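Long-range contact in HTH marR-type domain-containing protein (Streptococcus agalactiae serotype III, PDB 7DVU), which binds haem and probably acts as a MarR-family transcription factor that recognises DNA through a winged helix-turn-helix domain: residues G33-L38 with K71-N76. Numbering follows the deposited sequence.
Sequences GPQGHL and KRMEKN
Gln-35 and Met-73 start their side chains the same way, each with CG anti to its own carbonyl carbon, and from facing helices the two chains lie alongside one another, running opposite ways. They join two helices of the winged helix-turn-helix domain of a MarR-type protein: helix 34-44 and helix 63-76, the latter in the place of the recognition helix in this fold. The short segments cross at -77° and their axes come no closer than 11.0 Å, a separation bridged by long, flexible side chains. Gln-35 CG lies 3.6 Å from Met-73 CG. Met-73 is straight as far as SD and then bends at chi3 (68°), which brings CE within 3.6 Å of the backbone O of Gln-35. Unbranched and apolar, methionine thus fits beside both a methylene chain and a leucine: its SD sits 3.7 Å from CD2 of Leu-38, whose side chain also packs on Ala-55 and Leu-59 of helix 52-59 and on Val-70. Glutamine suits its place because its methylenes can pack against Met-73 while its buried amide is satisfied by Asn-76 and a water. Gln-35 reaches out to present that amide to Asn-76, the two amide planes only modestly inclined. On the exposed side, NH2 of Arg-72 comes obliquely to 3.7 Å from Gln-35 NE2, with no bond between these two donors. The water accepts from both Gln-35 NE2 and Asn-76 ND2, closing a small polar ring whose direct link is the bond from Asn-76 ND2 to Gln-35 OE1, 2.9 Å long, bent at the hydrogen (132°) and directed at an in-plane lone pair.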
# COMPACT_ATOMS: atom_id res chain seq x y z
N GLY A 33 1.89 -4.68 -16.40
CA GLY A 33 0.64 -5.34 -16.04
C GLY A 33 0.07 -6.25 -17.14
O GLY A 33 0.77 -7.12 -17.65
N PRO A 34 -1.22 -6.09 -17.52
CA PRO A 34 -1.88 -7.00 -18.46
C PRO A 34 -1.33 -7.06 -19.89
O PRO A 34 -1.45 -8.10 -20.52
CB PRO A 34 -3.37 -6.59 -18.45
CG PRO A 34 -3.36 -5.18 -17.92
CD PRO A 34 -2.15 -5.06 -17.02
N GLN A 35 -0.72 -5.98 -20.39
CA GLN A 35 -0.10 -6.04 -21.71
C GLN A 35 0.99 -7.11 -21.66
O GLN A 35 1.04 -8.01 -22.51
CB GLN A 35 0.44 -4.67 -22.15
CG GLN A 35 -0.66 -3.70 -22.55
CD GLN A 35 -0.12 -2.45 -23.20
OE1 GLN A 35 0.71 -2.48 -24.11
NE2 GLN A 35 -0.62 -1.32 -22.74
N GLY A 36 1.85 -7.02 -20.64
CA GLY A 36 2.97 -7.93 -20.51
C GLY A 36 2.51 -9.38 -20.35
O GLY A 36 3.20 -10.28 -20.86
N HIS A 37 1.38 -9.60 -19.64
CA HIS A 37 0.88 -10.94 -19.41
C HIS A 37 0.52 -11.57 -20.75
O HIS A 37 0.87 -12.70 -21.01
CB HIS A 37 -0.32 -10.95 -18.43
CG HIS A 37 -0.81 -12.32 -18.07
ND1 HIS A 37 -1.64 -13.07 -18.89
CD2 HIS A 37 -0.64 -13.07 -16.96
CE1 HIS A 37 -1.92 -14.23 -18.31
NE2 HIS A 37 -1.34 -14.24 -17.12
N LEU A 38 -0.19 -10.80 -21.58
CA LEU A 38 -0.68 -11.24 -22.87
C LEU A 38 0.50 -11.44 -23.83
O LEU A 38 0.56 -12.43 -24.54
CB LEU A 38 -1.66 -10.18 -23.39
CG LEU A 38 -2.68 -10.74 -24.38
CD1 LEU A 38 -3.34 -11.98 -23.78
CD2 LEU A 38 -3.73 -9.70 -24.71
N LYS A 71 -6.66 -3.10 -28.37
CA LYS A 71 -6.56 -1.95 -29.25
C LYS A 71 -5.30 -1.15 -28.93
O LYS A 71 -4.63 -0.64 -29.84
CB LYS A 71 -7.85 -1.12 -29.20
CG LYS A 71 -7.80 0.23 -29.90
CD LYS A 71 -9.14 0.97 -29.92
CE LYS A 71 -9.01 2.42 -30.35
NZ LYS A 71 -10.32 3.02 -30.71
N ARG A 72 -4.97 -1.06 -27.63
CA ARG A 72 -3.79 -0.32 -27.18
C ARG A 72 -2.51 -1.10 -27.53
O ARG A 72 -1.51 -0.52 -27.94
CB ARG A 72 -3.85 -0.00 -25.69
CG ARG A 72 -4.52 1.32 -25.35
CD ARG A 72 -5.11 1.33 -23.95
NE ARG A 72 -4.28 0.67 -22.94
CZ ARG A 72 -4.74 -0.11 -21.96
NH1 ARG A 72 -6.03 -0.37 -21.84
NH2 ARG A 72 -3.89 -0.64 -21.09
N MET A 73 -2.56 -2.42 -27.35
CA MET A 73 -1.45 -3.26 -27.74
C MET A 73 -1.20 -3.18 -29.25
O MET A 73 -0.04 -3.16 -29.67
CB MET A 73 -1.69 -4.70 -27.28
CG MET A 73 -1.70 -4.79 -25.78
SD MET A 73 -2.02 -6.43 -25.18
CE MET A 73 -0.52 -7.29 -25.70
N GLU A 74 -2.28 -3.07 -30.04
CA GLU A 74 -2.18 -2.92 -31.48
C GLU A 74 -1.58 -1.56 -31.86
O GLU A 74 -0.78 -1.49 -32.78
CB GLU A 74 -3.52 -3.12 -32.18
CG GLU A 74 -3.35 -3.07 -33.68
CD GLU A 74 -4.52 -3.52 -34.52
OE1 GLU A 74 -5.64 -3.06 -34.25
OE2 GLU A 74 -4.28 -4.34 -35.46
N LYS A 75 -1.98 -0.50 -31.14
CA LYS A 75 -1.43 0.83 -31.27
C LYS A 75 0.08 0.76 -31.05
O LYS A 75 0.82 1.23 -31.90
CB LYS A 75 -2.05 1.79 -30.25
CG LYS A 75 -3.30 2.52 -30.70
CD LYS A 75 -4.14 3.04 -29.54
CE LYS A 75 -5.24 4.00 -29.97
NZ LYS A 75 -4.72 5.36 -30.24
N ASN A 76 0.49 0.14 -29.93
CA ASN A 76 1.88 -0.04 -29.55
C ASN A 76 2.66 -0.84 -30.60
O ASN A 76 3.88 -0.78 -30.64
CB ASN A 76 2.03 -0.67 -28.16
CG ASN A 76 1.57 0.28 -27.08
OD1 ASN A 76 1.48 1.48 -27.32
ND2 ASN A 76 1.28 -0.22 -25.90
O HOH W 1 0.34 1.34 -23.30